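Local structure of aldehyde dehydrogenase (Bartonella henselae, 3I44) at residues A75-K80 with L186-T191. The protein probably oxidises aldehydes to carboxylic acids with a nicotinamide adenine dinucleotide cofactor, as members of the aldehyde dehydrogenase family do. The protein carries 1 engineered substitution. Numbering follows the deposited sequence.
Sequences AFQTWK and LLAGCT
The last turn of helix 62-79 lies against the bend that leads from helix 174-188 into strand 191-195, with Phe76 CA 5.7 Å from Thr191 CA and Lys80 CA 4.8 Å from Gly189 CA. That bend is a Schellman motif in the Rossmann-like domain of the aldehyde dehydrogenase fold: Gly189 ends the helix with positive phi (92°), a conformation in which a side chain would jam against the preceding carbonyl oxygen. Trp79 covers the turn from the other helix. A chi1 of 178° sets its CG opposite the backbone N and swings the indole across to the turn, NE1 lying 3.1 Å from Cys190 O and CD1 3.3 Å from Gly189 O. Farther along the ring, CZ2 meets Leu186 CD2 at 4.0 Å, and Val220 touches both side chains, so a broad aromatic and a branched aliphatic group share one apolar layer. Thr191, where the chain pairs with Val165 of strand 156-168, uses both branches of its side chain. Its methyl CG2 lies 3.5 Å from Phe76 CA, while OG1 hydrogen-bonds to Ala72 O, one turn before Phe76 in helix 62-79, tying strand to helix. Gly189 O, buried without a polar partner, sits between the two aromatic side chains; on the Phe76 side its nearest ring atom is CE1, at 3.5 Å.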
ATOM      1  N   ALA A  75      -5.051 -23.869  -9.278  1.00 26.12           N
ATOM      2  CA  ALA A  75      -4.135 -24.411  -8.257  1.00 26.06           C
ATOM      3  C   ALA A  75      -4.352 -23.809  -6.851  1.00 26.42           C
ATOM      4  O   ALA A  75      -4.162 -24.462  -5.834  1.00 25.91           O
ATOM      5  CB  ALA A  75      -2.692 -24.178  -8.694  1.00 25.54           C
ATOM      6  N   PHE A  76      -4.755 -22.552  -6.806  1.00 26.80           N
ATOM      7  CA  PHE A  76      -4.877 -21.826  -5.564  1.00 27.29           C
ATOM      8  C   PHE A  76      -5.914 -22.486  -4.650  1.00 29.32           C
ATOM      9  O   PHE A  76      -5.714 -22.595  -3.437  1.00 28.19           O
ATOM     10  CB  PHE A  76      -5.247 -20.377  -5.862  1.00 26.94           C
ATOM     11  CG  PHE A  76      -5.535 -19.559  -4.642  1.00 26.19           C
ATOM     12  CD1 PHE A  76      -4.488 -19.138  -3.796  1.00 24.86           C
ATOM     13  CD2 PHE A  76      -6.827 -19.194  -4.341  1.00 26.67           C
ATOM     14  CE1 PHE A  76      -4.746 -18.403  -2.663  1.00 25.81           C
ATOM     15  CE2 PHE A  76      -7.103 -18.419  -3.198  1.00 28.29           C
ATOM     16  CZ  PHE A  76      -6.052 -18.027  -2.347  1.00 26.28           C
ATOM     17  N   GLN A  77      -6.995 -22.961  -5.250  1.00 31.19           N
ATOM     18  CA  GLN A  77      -8.061 -23.610  -4.510  1.00 33.54           C
ATOM     19  C   GLN A  77      -7.548 -24.750  -3.616  1.00 33.71           C
ATOM     20  O   GLN A  77      -8.043 -24.936  -2.506  1.00 34.71           O
ATOM     21  CB  GLN A  77      -9.152 -24.089  -5.494  1.00 35.19           C
ATOM     22  CG  GLN A  77      -9.889 -22.904  -6.203  1.00 38.17           C
ATOM     23  CD  GLN A  77     -10.470 -21.884  -5.202  1.00 44.86           C
ATOM     24  OE1 GLN A  77     -11.184 -22.270  -4.263  1.00 51.79           O
ATOM     25  NE2 GLN A  77     -10.155 -20.593  -5.381  1.00 46.46           N
ATOM     26  N   THR A  78      -6.545 -25.494  -4.067  1.00 33.11           N
ATOM     27  CA  THR A  78      -5.972 -26.569  -3.232  1.00 33.00           C
ATOM     28  C   THR A  78      -4.651 -26.182  -2.549  1.00 31.90           C
ATOM     29  O   THR A  78      -4.388 -26.658  -1.452  1.00 32.46           O
ATOM     30  CB  THR A  78      -5.737 -27.846  -4.039  1.00 33.23           C
ATOM     31  OG1 THR A  78      -5.030 -27.509  -5.237  1.00 34.33           O
ATOM     32  CG2 THR A  78      -7.058 -28.511  -4.391  1.00 33.98           C
ATOM     33  N   TRP A  79      -3.836 -25.325  -3.181  1.00 30.73           N
ATOM     34  CA  TRP A  79      -2.556 -24.866  -2.594  1.00 29.40           C
ATOM     35  C   TRP A  79      -2.750 -24.053  -1.297  1.00 29.62           C
ATOM     36  O   TRP A  79      -1.952 -24.161  -0.357  1.00 28.26           O
ATOM     37  CB  TRP A  79      -1.726 -24.065  -3.633  1.00 28.76           C
ATOM     38  CG  TRP A  79      -0.430 -23.512  -3.120  1.00 26.24           C
ATOM     39  CD1 TRP A  79      -0.158 -22.208  -2.860  1.00 24.37           C
ATOM     40  CD2 TRP A  79       0.741 -24.246  -2.749  1.00 24.23           C
ATOM     41  NE1 TRP A  79       1.109 -22.068  -2.379  1.00 22.77           N
ATOM     42  CE2 TRP A  79       1.689 -23.310  -2.291  1.00 26.39           C
ATOM     43  CE3 TRP A  79       1.089 -25.610  -2.767  1.00 25.44           C
ATOM     44  CZ2 TRP A  79       2.984 -23.686  -1.858  1.00 23.98           C
ATOM     45  CZ3 TRP A  79       2.378 -25.982  -2.342  1.00 24.63           C
ATOM     46  CH2 TRP A  79       3.303 -25.023  -1.899  1.00 25.47           C
ATOM     47  N   LYS A  80      -3.809 -23.243  -1.249  1.00 30.21           N
ATOM     48  CA  LYS A  80      -4.129 -22.455  -0.046  1.00 31.01           C
ATOM     49  C   LYS A  80      -4.487 -23.304   1.187  1.00 30.54           C
ATOM     50  O   LYS A  80      -4.436 -22.806   2.290  1.00 30.99           O
ATOM     51  CB  LYS A  80      -5.243 -21.419  -0.326  1.00 31.51           C
ATOM     52  CG  LYS A  80      -6.658 -21.995  -0.387  1.00 33.19           C
ATOM     53  CD  LYS A  80      -7.694 -20.950  -0.832  1.00 37.07           C
ATOM     54  CE  LYS A  80      -9.143 -21.350  -0.495  1.00 40.11           C
ATOM     55  NZ  LYS A  80      -9.649 -22.528  -1.292  1.00 43.85           N
ATOM     56  N   LEU A 186       5.008 -18.337  -2.044  1.00 20.45           N
ATOM     57  CA  LEU A 186       4.847 -19.748  -1.678  1.00 20.55           C
ATOM     58  C   LEU A 186       4.454 -19.923  -0.202  1.00 20.60           C
ATOM     59  O   LEU A 186       3.419 -20.525   0.125  1.00 21.07           O
ATOM     60  CB  LEU A 186       6.119 -20.523  -2.019  1.00 20.88           C
ATOM     61  CG  LEU A 186       6.358 -20.688  -3.537  1.00 20.91           C
ATOM     62  CD1 LEU A 186       7.722 -21.365  -3.806  1.00 18.56           C
ATOM     63  CD2 LEU A 186       5.152 -21.398  -4.248  1.00 20.95           C
ATOM     64  N   LEU A 187       5.253 -19.364   0.692  1.00 20.48           N
ATOM     65  CA  LEU A 187       5.043 -19.587   2.137  1.00 19.97           C
ATOM     66  C   LEU A 187       3.689 -19.038   2.609  1.00 19.74           C
ATOM     67  O   LEU A 187       3.024 -19.651   3.443  1.00 18.84           O
ATOM     68  CB  LEU A 187       6.220 -18.998   2.905  1.00 19.36           C
ATOM     69  CG  LEU A 187       7.568 -19.667   2.692  1.00 19.87           C
ATOM     70  CD1 LEU A 187       8.712 -18.808   3.308  1.00 13.43           C
ATOM     71  CD2 LEU A 187       7.550 -21.123   3.267  1.00 18.55           C
ATOM     72  N   ALA A 188       3.265 -17.908   2.016  1.00 19.69           N
ATOM     73  CA  ALA A 188       2.000 -17.266   2.327  1.00 19.84           C
ATOM     74  C   ALA A 188       0.781 -18.083   1.827  1.00 20.39           C
ATOM     75  O   ALA A 188      -0.338 -17.848   2.274  1.00 20.44           O
ATOM     76  CB  ALA A 188       1.948 -15.845   1.750  1.00 18.80           C
ATOM     77  N   GLY A 189       1.007 -19.036   0.935  1.00 20.38           N
ATOM     78  CA  GLY A 189      -0.092 -19.839   0.356  1.00 21.00           C
ATOM     79  C   GLY A 189      -0.680 -19.286  -0.949  1.00 20.62           C
ATOM     80  O   GLY A 189      -1.787 -19.696  -1.367  1.00 21.05           O
ATOM     81  N   CYS A 190       0.028 -18.349  -1.571  1.00 20.02           N
ATOM     82  CA  CYS A 190      -0.371 -17.786  -2.866  1.00 20.04           C
ATOM     83  C   CYS A 190       0.095 -18.650  -4.016  1.00 20.05           C
ATOM     84  O   CYS A 190       1.063 -19.380  -3.878  1.00 21.86           O
ATOM     85  CB  CYS A 190       0.219 -16.397  -3.060  1.00 19.51           C
ATOM     86  SG  CYS A 190      -0.369 -15.182  -1.917  1.00 20.74           S
ATOM     87  N   THR A 191      -0.562 -18.517  -5.162  1.00 19.35           N
ATOM     88  CA  THR A 191      -0.054 -19.007  -6.448  1.00 18.86           C
ATOM     89  C   THR A 191       0.305 -17.761  -7.287  1.00 19.68           C
ATOM     90  O   THR A 191      -0.050 -16.608  -6.931  1.00 18.61           O
ATOM     91  CB  THR A 191      -1.096 -19.895  -7.154  1.00 19.91           C
ATOM     92  OG1 THR A 191      -2.247 -19.110  -7.443  1.00 18.17           O
ATOM     93  CG2 THR A 191      -1.531 -21.089  -6.239  1.00 18.49           C
TER